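Aspartate-semialdehyde dehydrogenase 2 (Vibrio cholerae, PDB 2R00) catalyses the NADPH-dependent reductive dephosphorylation of L-aspartyl-4-phosphate to L-aspartate-semialdehyde, a step on the way to lysine, threonine and methionine. Local coordinates at residues E32-A37 and E59-S64; A69-G74 and K80-A85; D257-M262 and L273-D278; D226-V231 and E251-I256; P106-E111 and E115-F120. All coordinates share one frame; numbering follows the deposited sequence.

Interactions 1, 2 and 5 belong to the N-terminal nucleotide-binding domain, interactions 3 and 4 to the C-terminal dimerization domain. Interactions 1 and 2, with centres about 11 Å apart, share one hydrophobic layer on the nucleotide-binding sheet: Trp63 CE3 lies 3.5 Å from Ala85 CB and Trp63 CH2 3.6 Å from Phe71 CZ. Interaction 5, its centre about 18 Å from that of interaction 2, touches neither. In the other domain, Val261 CG1 meets Ile256 CG1 at 4.0 Å, joining interactions 3 and 4, both away from the annotated sites. Phe71 and Pro106 each lie about 10 Å, side chain to side chain, from Arg100, which is predicted to bind phosphate.

Interaction 1: E32-A37 and E59-S64; sequences ELFLLA and EEFDWS
Leu36 straddles two aromatic side chains of the 59-64 loop with its two methyls. CD2 sits over one face of the Phe61 ring, 3.6 Å from its centroid and 23° off the ring normal, a CH-pi contact whose nearest ring atoms are CG and CD1. CD1 touches the CD2 side of the same ring and also Trp63, 3.5 Å from its CH2. Phe34, two residues earlier and on the same side of the strand, meets the far end of Phe61: its CD2 is 3.6 Å from Phe61 CE1, and the two planes are inclined at 59°, with centroids 5.4 Å apart. With its CG anti to the backbone N (chi1 -169°), the Phe61 ring extends toward the strand. Within the loop, Phe61 CD2 stands over the centre of one face of the Trp63 ring. Between them in the chain, Asp62 accepts through OD1 from Ser64 N at 3.1 Å, met from above the carboxylate plane, an Asx turn that spans Trp63. Farther out, Gln56 of strand 51-57 touches both Leu36 and Phe61, while Trp81, Ile84 and Ala85 of helix 75-87 pack on Trp63. Leu36 also bears on Ala7 and Phe9 of strand 4-9. Strand 30-37 is thus covered on this face by the loop leading from strand 51-57 to strand 68-71, a buried apolar layer of the Rossmann-type nucleotide-binding domain.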
# COMPACT_ATOMS: atom_id res chain seq x y z
N GLU A 32 23.38 -23.96 29.22
CA GLU A 32 24.51 -23.47 28.44
C GLU A 32 24.09 -22.96 27.07
O GLU A 32 23.29 -23.59 26.37
CB GLU A 32 25.55 -24.57 28.29
CG GLU A 32 26.96 -24.08 28.06
CD GLU A 32 28.00 -25.15 28.36
OE1 GLU A 32 27.66 -26.15 29.04
OE2 GLU A 32 29.15 -25.00 27.89
N LEU A 33 24.62 -21.80 26.69
CA LEU A 33 24.38 -21.23 25.37
C LEU A 33 25.62 -21.41 24.51
O LEU A 33 26.73 -21.11 24.96
CB LEU A 33 24.01 -19.74 25.46
CG LEU A 33 23.73 -19.01 24.15
CD1 LEU A 33 22.44 -19.51 23.50
CD2 LEU A 33 23.65 -17.51 24.37
N PHE A 34 25.43 -21.90 23.29
CA PHE A 34 26.52 -22.03 22.31
C PHE A 34 26.26 -21.13 21.11
O PHE A 34 25.14 -21.05 20.60
CB PHE A 34 26.70 -23.49 21.87
CG PHE A 34 26.99 -24.44 23.00
CD1 PHE A 34 25.95 -25.04 23.71
CD2 PHE A 34 28.30 -24.75 23.35
CE1 PHE A 34 26.21 -25.93 24.76
CE2 PHE A 34 28.56 -25.63 24.40
CZ PHE A 34 27.52 -26.22 25.10
N LEU A 35 27.31 -20.44 20.66
CA LEU A 35 27.20 -19.56 19.52
C LEU A 35 28.06 -20.09 18.39
O LEU A 35 29.27 -20.30 18.57
CB LEU A 35 27.59 -18.12 19.90
CG LEU A 35 26.79 -17.50 21.05
CD1 LEU A 35 27.34 -16.11 21.41
CD2 LEU A 35 25.29 -17.42 20.73
N LEU A 36 27.43 -20.34 17.25
CA LEU A 36 28.10 -20.96 16.11
C LEU A 36 28.10 -20.04 14.90
O LEU A 36 27.15 -19.28 14.68
CB LEU A 36 27.42 -22.29 15.75
CG LEU A 36 27.19 -23.25 16.92
CD1 LEU A 36 26.20 -24.35 16.59
CD2 LEU A 36 28.52 -23.83 17.40
N ALA A 37 29.18 -20.09 14.14
CA ALA A 37 29.31 -19.37 12.88
C ALA A 37 30.39 -20.05 12.03
O ALA A 37 30.83 -21.15 12.35
CB ALA A 37 29.65 -17.90 13.13
N GLU A 59 31.85 -26.19 11.99
CA GLU A 59 32.52 -27.38 11.44
C GLU A 59 33.12 -28.28 12.52
O GLU A 59 33.27 -29.49 12.30
CB GLU A 59 33.63 -26.96 10.47
CG GLU A 59 33.16 -26.18 9.23
CD GLU A 59 32.59 -27.06 8.13
OE1 GLU A 59 32.62 -28.31 8.27
OE2 GLU A 59 32.12 -26.51 7.11
N GLU A 60 33.47 -27.70 13.67
CA GLU A 60 34.06 -28.44 14.78
C GLU A 60 33.06 -28.77 15.91
O GLU A 60 33.40 -29.49 16.86
CB GLU A 60 35.28 -27.69 15.35
CG GLU A 60 36.36 -27.33 14.32
CD GLU A 60 37.52 -26.52 14.92
OE1 GLU A 60 37.28 -25.67 15.81
OE2 GLU A 60 38.68 -26.73 14.48
N PHE A 61 31.83 -28.27 15.80
CA PHE A 61 30.87 -28.36 16.90
C PHE A 61 30.29 -29.76 17.10
O PHE A 61 29.92 -30.43 16.14
CB PHE A 61 29.75 -27.33 16.70
CG PHE A 61 28.86 -27.16 17.90
CD1 PHE A 61 29.36 -26.66 19.10
CD2 PHE A 61 27.50 -27.51 17.84
CE1 PHE A 61 28.53 -26.51 20.22
CE2 PHE A 61 26.67 -27.36 18.94
CZ PHE A 61 27.18 -26.85 20.13
N ASP A 62 30.23 -30.18 18.36
CA ASP A 62 29.56 -31.41 18.78
C ASP A 62 28.11 -31.07 19.15
O ASP A 62 27.86 -30.40 20.15
CB ASP A 62 30.31 -32.05 19.97
CG ASP A 62 29.56 -33.22 20.59
OD1 ASP A 62 28.67 -33.80 19.93
OD2 ASP A 62 29.86 -33.58 21.75
N TRP A 63 27.17 -31.52 18.33
CA TRP A 63 25.75 -31.16 18.48
C TRP A 63 25.07 -31.89 19.64
O TRP A 63 24.00 -31.48 20.07
CB TRP A 63 24.98 -31.39 17.16
CG TRP A 63 25.41 -30.49 16.02
CD1 TRP A 63 26.32 -30.78 15.04
CD2 TRP A 63 24.93 -29.17 15.74
NE1 TRP A 63 26.44 -29.72 14.17
CE2 TRP A 63 25.60 -28.72 14.58
CE3 TRP A 63 24.00 -28.32 16.36
CZ2 TRP A 63 25.36 -27.45 14.02
CZ3 TRP A 63 23.77 -27.05 15.80
CH2 TRP A 63 24.45 -26.63 14.64
N SER A 64 25.70 -32.95 20.13
CA SER A 64 25.21 -33.71 21.30
C SER A 64 25.12 -32.86 22.55
O SER A 64 24.43 -33.22 23.51
CB SER A 64 26.11 -34.92 21.57
OG SER A 64 25.90 -35.91 20.58

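Interaction 2: A69-G74 and K80-A85; sequences ALFSAG and KWAPIA
Strand 69-71 and helix 80-85 run almost antiparallel, their N-to-C directions 171° apart and their axes 10.6 Å apart at closest approach, and Phe71 and Ala82 have the nearest CA atoms, 8.0 Å from each other. Gly74 holds the N-cap position of the helix with positive phi (98°), in a conformation where a CB would clash with the preceding carbonyl O. Across the gap, Phe71 directs the edge of its ring at the helix backbone: CE2 lies 3.4 Å from Ala82 N and 3.7 Å from Trp81 C, both near the ring plane. With CG anti to its own carbonyl carbon (chi1 -83°), the ring extends from the strand toward the helix. Strand 68-71, helix 75-87 and strand 91-94 form a beta-alpha-beta unit of the Rossmann-type domain, and Phe71 packs in the layer between its first strand and its helix. Ala82 CB is 3.8 Å from Phe71 CE2, while Ala85 CB, a turn onward, approaches Phe71 CZ obliquely at 4.1 Å. Trp81 contributes its CB, but its indole turns away from the strand and meets the Phe9 ring. Phe9 also makes an edge-to-face pair with Phe71, and Val92 of the next strand packs against both Phe71 and Ala85.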
# COMPACT_ATOMS: atom_id res chain seq x y z
N ALA A 69 18.37 -25.82 18.79
CA ALA A 69 19.19 -24.85 18.08
C ALA A 69 18.30 -23.89 17.32
O ALA A 69 17.30 -24.30 16.76
CB ALA A 69 20.15 -25.56 17.12
N LEU A 70 18.67 -22.61 17.34
CA LEU A 70 18.02 -21.59 16.53
C LEU A 70 18.97 -21.25 15.39
O LEU A 70 20.10 -20.82 15.63
CB LEU A 70 17.71 -20.32 17.37
CG LEU A 70 17.10 -20.43 18.77
CD1 LEU A 70 16.98 -19.05 19.44
CD2 LEU A 70 15.74 -21.11 18.75
N PHE A 71 18.51 -21.46 14.16
CA PHE A 71 19.34 -21.22 12.97
C PHE A 71 18.93 -19.92 12.29
O PHE A 71 17.75 -19.72 12.00
CB PHE A 71 19.16 -22.36 11.95
CG PHE A 71 20.01 -23.59 12.20
CD1 PHE A 71 20.38 -23.99 13.50
CD2 PHE A 71 20.39 -24.40 11.13
CE1 PHE A 71 21.16 -25.15 13.69
CE2 PHE A 71 21.17 -25.55 11.32
CZ PHE A 71 21.54 -25.93 12.60
N SER A 72 19.89 -19.06 12.02
CA SER A 72 19.61 -17.88 11.18
C SER A 72 20.85 -17.44 10.42
O SER A 72 21.27 -16.29 10.53
CB SER A 72 19.04 -16.73 12.01
OG SER A 72 18.51 -15.71 11.16
N ALA A 73 21.42 -18.35 9.63
CA ALA A 73 22.60 -18.05 8.82
C ALA A 73 22.37 -18.25 7.32
O ALA A 73 23.31 -18.46 6.57
CB ALA A 73 23.79 -18.89 9.30
N GLY A 74 21.12 -18.20 6.88
CA GLY A 74 20.80 -18.30 5.46
C GLY A 74 20.40 -19.72 5.10
O GLY A 74 20.82 -20.67 5.75
N LYS A 80 22.32 -27.66 4.60
CA LYS A 80 23.48 -28.48 4.97
C LYS A 80 23.44 -28.92 6.44
O LYS A 80 23.49 -30.12 6.75
CB LYS A 80 24.77 -27.71 4.68
CG LYS A 80 26.08 -28.47 4.98
CD LYS A 80 27.27 -27.80 4.30
CE LYS A 80 28.58 -28.53 4.62
NZ LYS A 80 29.66 -28.17 3.66
N TRP A 81 23.34 -27.94 7.34
CA TRP A 81 23.56 -28.17 8.77
C TRP A 81 22.37 -28.63 9.63
O TRP A 81 22.57 -29.32 10.63
CB TRP A 81 24.23 -26.95 9.41
CG TRP A 81 25.65 -26.85 9.02
CD1 TRP A 81 26.20 -25.96 8.15
CD2 TRP A 81 26.71 -27.72 9.43
NE1 TRP A 81 27.55 -26.20 8.02
CE2 TRP A 81 27.89 -27.28 8.80
CE3 TRP A 81 26.78 -28.82 10.31
CZ2 TRP A 81 29.13 -27.90 8.99
CZ3 TRP A 81 28.02 -29.45 10.50
CH2 TRP A 81 29.18 -28.98 9.84
N ALA A 82 21.14 -28.26 9.25
CA ALA A 82 19.99 -28.67 10.06
C ALA A 82 19.77 -30.18 10.08
O ALA A 82 19.42 -30.71 11.14
CB ALA A 82 18.71 -27.95 9.64
N PRO A 83 19.91 -30.86 8.93
CA PRO A 83 19.87 -32.33 9.00
C PRO A 83 20.90 -32.95 9.96
O PRO A 83 20.61 -33.95 10.61
CB PRO A 83 20.15 -32.76 7.56
CG PRO A 83 19.63 -31.61 6.73
CD PRO A 83 20.04 -30.40 7.53
N ILE A 84 22.09 -32.36 10.01
CA ILE A 84 23.19 -32.85 10.86
C ILE A 84 22.88 -32.65 12.35
O ILE A 84 23.05 -33.57 13.16
CB ILE A 84 24.53 -32.20 10.47
CG1 ILE A 84 24.87 -32.58 9.02
CG2 ILE A 84 25.63 -32.62 11.44
CD1 ILE A 84 26.18 -32.01 8.51
N ALA A 85 22.40 -31.47 12.70
CA ALA A 85 21.94 -31.21 14.06
C ALA A 85 20.78 -32.13 14.42
O ALA A 85 20.77 -32.75 15.48
CB ALA A 85 21.54 -29.73 14.23

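Interaction 3: D257-M262 and L273-D278; sequences DAEQVM and LFRGAD
Met262 is wedged between Leu273 and Arg275, its CB touching both. On the packed side Leu273 CD2 comes within 3.8 Å of Met262 CB and 3.5 Å of Met262 O, the two side chains crossing at about a right angle. Val297 of strand 292-300 packs on both Met262 and Leu273. Arg275 covers the other flank: its chain is extended from CG to NE, which brings one face of the guanidinium over Met262 CB, 3.8 Å from NH2. Met262 SD and CE both lie 3.9 Å from Arg275 NH1, the methionine being bent at chi3 (-77°). The outer side is looser and solvated. Glu259 OE1 stands at the guanidinium edge, 3.9 Å from Arg275 NH1, a long salt bridge. A water at the same edge, in the guanidinium plane, accepts from Arg275 NH1 at 3.0 Å and lies within bonding distance of Glu259 O and OE1, though it has more acceptors in reach than protons to give. Stronger partners of the arginine are Glu266 and Asp263, both salt-bridged to NH2. At the helix start, Asp257 OD1 accepts from Glu259 N and Gln260 OE1 from Asp257 N (2.7 Å): a capping box, opening helix 258-267 where it packs on the sheet of the dimerization domain.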
# COMPACT_ATOMS: atom_id res chain seq x y z
N ASP A 257 -18.25 -6.00 12.21
CA ASP A 257 -18.08 -4.55 12.27
C ASP A 257 -16.65 -4.21 12.65
O ASP A 257 -16.05 -4.89 13.49
CB ASP A 257 -19.05 -3.93 13.27
CG ASP A 257 -19.36 -2.47 12.96
OD1 ASP A 257 -18.45 -1.61 13.10
OD2 ASP A 257 -20.52 -2.18 12.57
N ALA A 258 -16.11 -3.16 12.03
CA ALA A 258 -14.77 -2.66 12.33
C ALA A 258 -14.57 -2.46 13.84
O ALA A 258 -13.51 -2.76 14.37
CB ALA A 258 -14.52 -1.37 11.60
N GLU A 259 -15.61 -1.97 14.51
CA GLU A 259 -15.57 -1.72 15.95
C GLU A 259 -15.36 -3.01 16.73
O GLU A 259 -14.66 -3.02 17.73
CB GLU A 259 -16.86 -1.04 16.43
CG GLU A 259 -17.06 0.37 15.89
CD GLU A 259 -16.05 1.37 16.45
OE1 GLU A 259 -15.47 1.13 17.54
OE2 GLU A 259 -15.84 2.42 15.79
N GLN A 260 -15.99 -4.09 16.26
CA GLN A 260 -15.85 -5.39 16.90
C GLN A 260 -14.41 -5.90 16.75
O GLN A 260 -13.76 -6.24 17.74
CB GLN A 260 -16.86 -6.40 16.35
CG GLN A 260 -18.32 -5.98 16.56
CD GLN A 260 -19.33 -6.83 15.79
OE1 GLN A 260 -19.28 -6.95 14.56
NE2 GLN A 260 -20.27 -7.42 16.53
N VAL A 261 -13.90 -5.91 15.52
CA VAL A 261 -12.52 -6.36 15.32
C VAL A 261 -11.48 -5.49 16.05
O VAL A 261 -10.49 -6.02 16.55
CB VAL A 261 -12.17 -6.73 13.82
CG1 VAL A 261 -13.34 -6.51 12.89
CG2 VAL A 261 -10.89 -6.06 13.33
N MET A 262 -11.73 -4.19 16.18
CA MET A 262 -10.84 -3.35 16.99
C MET A 262 -10.82 -3.76 18.46
O MET A 262 -9.76 -3.78 19.09
CB MET A 262 -11.16 -1.86 16.85
CG MET A 262 -10.63 -1.25 15.56
SD MET A 262 -10.64 0.56 15.53
CE MET A 262 -12.37 0.88 15.22
N LEU A 273 -2.99 -2.18 19.13
CA LEU A 273 -3.93 -1.47 18.28
C LEU A 273 -3.90 0.04 18.51
O LEU A 273 -4.00 0.51 19.65
CB LEU A 273 -5.36 -1.99 18.48
CG LEU A 273 -6.38 -1.39 17.50
CD1 LEU A 273 -6.60 -2.34 16.32
CD2 LEU A 273 -7.67 -1.09 18.21
N PHE A 274 -3.78 0.78 17.40
CA PHE A 274 -3.82 2.24 17.41
C PHE A 274 -5.16 2.70 16.83
O PHE A 274 -5.46 2.45 15.65
CB PHE A 274 -2.66 2.81 16.60
CG PHE A 274 -1.31 2.50 17.16
CD1 PHE A 274 -0.77 1.22 17.06
CD2 PHE A 274 -0.57 3.49 17.78
CE1 PHE A 274 0.48 0.93 17.58
CE2 PHE A 274 0.68 3.22 18.31
CZ PHE A 274 1.21 1.93 18.22
N ARG A 275 -5.96 3.35 17.66
CA ARG A 275 -7.30 3.79 17.26
C ARG A 275 -7.25 5.19 16.65
O ARG A 275 -8.23 5.64 16.05
CB ARG A 275 -8.26 3.76 18.45
CG ARG A 275 -8.81 2.37 18.79
CD ARG A 275 -9.59 2.39 20.11
NE ARG A 275 -10.09 1.08 20.51
CZ ARG A 275 -11.21 0.51 20.04
NH1 ARG A 275 -11.96 1.13 19.14
NH2 ARG A 275 -11.57 -0.68 20.48
N GLY A 276 -6.12 5.86 16.81
CA GLY A 276 -5.97 7.21 16.30
C GLY A 276 -6.02 8.22 17.43
O GLY A 276 -6.60 7.95 18.50
N ALA A 277 -5.41 9.38 17.20
CA ALA A 277 -5.33 10.42 18.22
C ALA A 277 -6.17 11.61 17.80
O ALA A 277 -6.18 11.99 16.63
CB ALA A 277 -3.87 10.85 18.41
N ASP A 278 -6.89 12.19 18.77
CA ASP A 278 -7.57 13.46 18.56
C ASP A 278 -6.72 14.61 19.13
O ASP A 278 -6.89 15.77 18.75
CB ASP A 278 -8.95 13.45 19.23
CG ASP A 278 -10.01 12.71 18.40
OD1 ASP A 278 -9.82 12.54 17.18
OD2 ASP A 278 -11.05 12.30 18.97
O HOH W 1 -14.35 -0.64 18.99

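Interaction 4: D226-V231 and E251-I256; sequences DPSIMV and ETRAPI
Arg253 reaches across to Ser228, its NH2 lying 3.3 Å from Ser228 OG at an angle too poor for a hydrogen bond. The second segment arrives at this point from strand 244-252, whose Glu251 pairs through its backbone with strand 149-159. Next, Thr252 folds its OG1 forward onto Ala254 O, at 2.6 Å and from above the carbonyl plane, which ties the chain across Arg253. Arg253 itself runs out extended from CG to NE. The edge of its guanidinium holds a water, which accepts from NH2 at 2.6 Å and donates to Asp226 OD1 at 2.7 Å. Arg253 NH2 and Asp226 OD1, 4.9 Å apart and not in direct contact, are linked by this water. Asp226 OD2 takes two bonds: Ser228 OG on the syn lone pair at 2.6 Å, and Ser228 N on the anti side at 3.0 Å, tilted out of the carboxylate plane, an Asx turn within the type I turn from Asp226 to Ile229. Beyond Ala254 the chain moves away, and Ile256 packs on Val261 and Met264 of helix 258-267. Tyr144 of helix 131-147 bonds to Asp226 OD1, and Glu150 touches Arg253, so this surface bridge spans the ends of strands flanking strand 149-159.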
# COMPACT_ATOMS: atom_id res chain seq x y z
N ASP A 226 -5.46 -24.49 5.89
CA ASP A 226 -6.72 -24.31 5.20
C ASP A 226 -6.46 -23.99 3.72
O ASP A 226 -6.31 -22.83 3.35
CB ASP A 226 -7.52 -23.21 5.90
CG ASP A 226 -8.91 -23.01 5.31
OD1 ASP A 226 -9.70 -22.25 5.93
OD2 ASP A 226 -9.22 -23.57 4.24
N PRO A 227 -6.43 -25.04 2.87
CA PRO A 227 -6.19 -24.90 1.43
C PRO A 227 -7.26 -24.09 0.70
O PRO A 227 -7.03 -23.67 -0.44
CB PRO A 227 -6.19 -26.35 0.93
CG PRO A 227 -6.90 -27.13 1.98
CD PRO A 227 -6.62 -26.45 3.27
N SER A 228 -8.41 -23.86 1.35
CA SER A 228 -9.51 -23.10 0.75
C SER A 228 -9.36 -21.58 0.85
O SER A 228 -9.97 -20.84 0.07
CB SER A 228 -10.87 -23.56 1.31
OG SER A 228 -11.13 -23.02 2.59
N ILE A 229 -8.54 -21.11 1.79
CA ILE A 229 -8.29 -19.66 1.89
C ILE A 229 -7.48 -19.20 0.69
O ILE A 229 -6.36 -19.67 0.45
CB ILE A 229 -7.56 -19.23 3.17
CG1 ILE A 229 -8.23 -19.84 4.40
CG2 ILE A 229 -7.59 -17.72 3.29
CD1 ILE A 229 -7.56 -19.43 5.72
N MET A 230 -8.05 -18.27 -0.06
CA MET A 230 -7.32 -17.65 -1.16
C MET A 230 -6.53 -16.44 -0.66
O MET A 230 -7.02 -15.65 0.15
CB MET A 230 -8.27 -17.30 -2.31
CG MET A 230 -8.92 -18.55 -2.98
SD MET A 230 -7.76 -19.66 -3.84
CE MET A 230 -7.52 -20.97 -2.62
N VAL A 231 -5.30 -16.34 -1.13
CA VAL A 231 -4.38 -15.29 -0.72
C VAL A 231 -3.80 -14.66 -1.97
O VAL A 231 -3.27 -15.35 -2.84
CB VAL A 231 -3.22 -15.84 0.15
CG1 VAL A 231 -2.39 -14.69 0.73
CG2 VAL A 231 -3.75 -16.77 1.28
N GLU A 251 -11.81 -10.74 2.99
CA GLU A 251 -13.19 -11.07 2.69
C GLU A 251 -13.55 -12.17 3.70
O GLU A 251 -12.97 -13.26 3.67
CB GLU A 251 -13.28 -11.57 1.25
CG GLU A 251 -14.64 -11.51 0.62
CD GLU A 251 -15.21 -10.11 0.52
OE1 GLU A 251 -16.42 -9.99 0.73
OE2 GLU A 251 -14.47 -9.13 0.25
N THR A 252 -14.46 -11.84 4.61
CA THR A 252 -14.84 -12.77 5.69
C THR A 252 -16.04 -13.63 5.27
O THR A 252 -16.70 -13.34 4.26
CB THR A 252 -15.15 -12.02 7.01
OG1 THR A 252 -16.25 -11.12 6.80
CG2 THR A 252 -13.94 -11.22 7.47
N ARG A 253 -16.30 -14.71 6.01
CA ARG A 253 -17.42 -15.59 5.65
C ARG A 253 -18.72 -15.13 6.32
O ARG A 253 -19.81 -15.50 5.89
CB ARG A 253 -17.11 -17.07 5.96
CG ARG A 253 -15.92 -17.63 5.18
CD ARG A 253 -15.85 -19.15 5.24
NE ARG A 253 -14.59 -19.68 4.71
CZ ARG A 253 -14.35 -19.93 3.42
NH1 ARG A 253 -15.28 -19.72 2.50
NH2 ARG A 253 -13.17 -20.41 3.05
N ALA A 254 -18.59 -14.31 7.36
CA ALA A 254 -19.73 -13.63 7.99
C ALA A 254 -19.39 -12.16 8.20
O ALA A 254 -18.21 -11.82 8.41
CB ALA A 254 -20.08 -14.28 9.31
N PRO A 255 -20.41 -11.27 8.16
CA PRO A 255 -20.15 -9.84 8.36
C PRO A 255 -19.60 -9.59 9.75
O PRO A 255 -19.98 -10.29 10.70
CB PRO A 255 -21.54 -9.20 8.25
CG PRO A 255 -22.41 -10.22 7.61
CD PRO A 255 -21.84 -11.55 7.95
N ILE A 256 -18.70 -8.62 9.87
CA ILE A 256 -18.18 -8.19 11.17
C ILE A 256 -17.83 -6.70 11.16
O ILE A 256 -17.21 -6.21 10.22
CB ILE A 256 -16.96 -9.06 11.63
CG1 ILE A 256 -16.63 -8.76 13.10
CG2 ILE A 256 -15.74 -8.85 10.70
CD1 ILE A 256 -15.62 -9.72 13.69
O HOH W 2 -11.52 -20.43 5.00

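Interaction 5: P106-E111 and E115-F120; sequences PLVVPE and EAIAEF
Pro106 presses its ring against the 3-10 turns of 115-119, touching backbone more than side chains. Its CB lies 3.2 Å from Ala116 O and its CD 3.6 Å from Glu119 O, with CG in between, so the ring spans about one turn of the 3-10 segment. Glu119 CB adds a flank, 3.9 Å from Pro106 CD, while the rest of that side chain bends away and its OE1 bonds to Asn122. Val108 is next on the same side of its segment. Its CG2 touches Ala116 CB at 3.9 Å and also Ile117 CG1, while CG1, placed anti to the backbone N (chi1 176°), meets Ile117 CG1 at 3.8 Å. Although the CB of Ile117 points away from the 106-111 segment, its CG1, beside the backbone N (chi1 -65°), still comes to the valine. Ala116 CB thus sits between proline and valine, 4.0 Å from Pro106 CB. Ile126 of strand 125-127 touches Val108 and Ile117, and backbone bonds join Pro106 and Val108 to Ala127 of that strand. With no hydrogen bond across the two segments, the contact depends on shape and apolar burial, and the carbonyl of Ala116 keeps its polar bond inside its own segment, to Glu119 N.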
# COMPACT_ATOMS: atom_id res chain seq x y z
N PRO A 106 6.56 -28.70 10.41
CA PRO A 106 5.62 -27.66 10.82
C PRO A 106 6.17 -26.25 10.61
O PRO A 106 7.36 -26.01 10.82
CB PRO A 106 5.46 -27.93 12.33
CG PRO A 106 6.74 -28.58 12.74
CD PRO A 106 7.09 -29.45 11.56
N LEU A 107 5.29 -25.34 10.20
CA LEU A 107 5.62 -23.92 10.04
C LEU A 107 4.79 -23.13 11.04
O LEU A 107 3.57 -23.05 10.91
CB LEU A 107 5.28 -23.47 8.62
CG LEU A 107 5.42 -21.98 8.24
CD1 LEU A 107 6.91 -21.59 8.27
CD2 LEU A 107 4.81 -21.70 6.86
N VAL A 108 5.44 -22.53 12.04
CA VAL A 108 4.73 -22.16 13.26
C VAL A 108 4.73 -20.67 13.62
O VAL A 108 5.78 -20.04 13.67
CB VAL A 108 5.23 -23.00 14.48
CG1 VAL A 108 4.55 -22.56 15.76
CG2 VAL A 108 4.99 -24.51 14.21
N VAL A 109 3.53 -20.13 13.84
CA VAL A 109 3.32 -18.86 14.55
C VAL A 109 2.58 -19.23 15.85
O VAL A 109 1.41 -19.65 15.80
CB VAL A 109 2.43 -17.89 13.72
CG1 VAL A 109 2.06 -16.64 14.55
CG2 VAL A 109 3.11 -17.49 12.40
N PRO A 110 3.27 -19.13 17.01
CA PRO A 110 2.72 -19.61 18.29
C PRO A 110 1.35 -19.07 18.72
O PRO A 110 0.65 -19.75 19.45
CB PRO A 110 3.81 -19.24 19.30
CG PRO A 110 5.05 -19.22 18.51
CD PRO A 110 4.64 -18.64 17.18
N GLU A 111 0.96 -17.88 18.27
CA GLU A 111 -0.36 -17.34 18.60
C GLU A 111 -1.44 -17.97 17.73
O GLU A 111 -2.63 -17.88 18.04
CB GLU A 111 -0.39 -15.82 18.42
CG GLU A 111 0.54 -15.06 19.36
CD GLU A 111 1.91 -14.82 18.77
OE1 GLU A 111 2.33 -15.56 17.84
OE2 GLU A 111 2.57 -13.87 19.24
N GLU A 115 -0.20 -25.86 18.04
CA GLU A 115 -0.44 -27.31 17.95
C GLU A 115 0.49 -27.99 16.96
O GLU A 115 0.88 -29.15 17.16
CB GLU A 115 -1.89 -27.60 17.53
CG GLU A 115 -2.82 -28.01 18.66
CD GLU A 115 -3.93 -28.96 18.18
OE1 GLU A 115 -4.75 -28.55 17.31
OE2 GLU A 115 -3.99 -30.12 18.67
N ALA A 116 0.85 -27.27 15.90
CA ALA A 116 1.75 -27.78 14.87
C ALA A 116 3.13 -28.16 15.40
O ALA A 116 3.82 -29.00 14.82
CB ALA A 116 1.86 -26.77 13.69
N ILE A 117 3.53 -27.55 16.52
CA ILE A 117 4.83 -27.83 17.14
C ILE A 117 5.06 -29.32 17.41
O ILE A 117 6.20 -29.78 17.38
CB ILE A 117 5.06 -26.99 18.43
CG1 ILE A 117 5.12 -25.51 18.08
CG2 ILE A 117 6.36 -27.42 19.17
CD1 ILE A 117 5.23 -24.57 19.27
N ALA A 118 3.98 -30.06 17.65
CA ALA A 118 4.03 -31.50 17.94
C ALA A 118 4.71 -32.27 16.82
O ALA A 118 5.36 -33.30 17.06
CB ALA A 118 2.63 -32.05 18.18
N GLU A 119 4.56 -31.76 15.60
CA GLU A 119 5.16 -32.37 14.41
C GLU A 119 6.68 -32.19 14.32
O GLU A 119 7.28 -32.60 13.33
CB GLU A 119 4.49 -31.85 13.13
CG GLU A 119 2.98 -32.07 13.06
CD GLU A 119 2.58 -33.50 12.69
OE1 GLU A 119 3.45 -34.34 12.39
OE2 GLU A 119 1.35 -33.78 12.67
N PHE A 120 7.30 -31.60 15.35
CA PHE A 120 8.76 -31.45 15.38
C PHE A 120 9.43 -32.82 15.31
O PHE A 120 10.55 -32.94 14.84
CB PHE A 120 9.23 -30.70 16.64
CG PHE A 120 9.33 -31.57 17.88
CD1 PHE A 120 10.52 -32.23 18.19
CD2 PHE A 120 8.24 -31.72 18.73
CE1 PHE A 120 10.62 -33.03 19.33
CE2 PHE A 120 8.33 -32.52 19.88
CZ PHE A 120 9.53 -33.17 20.18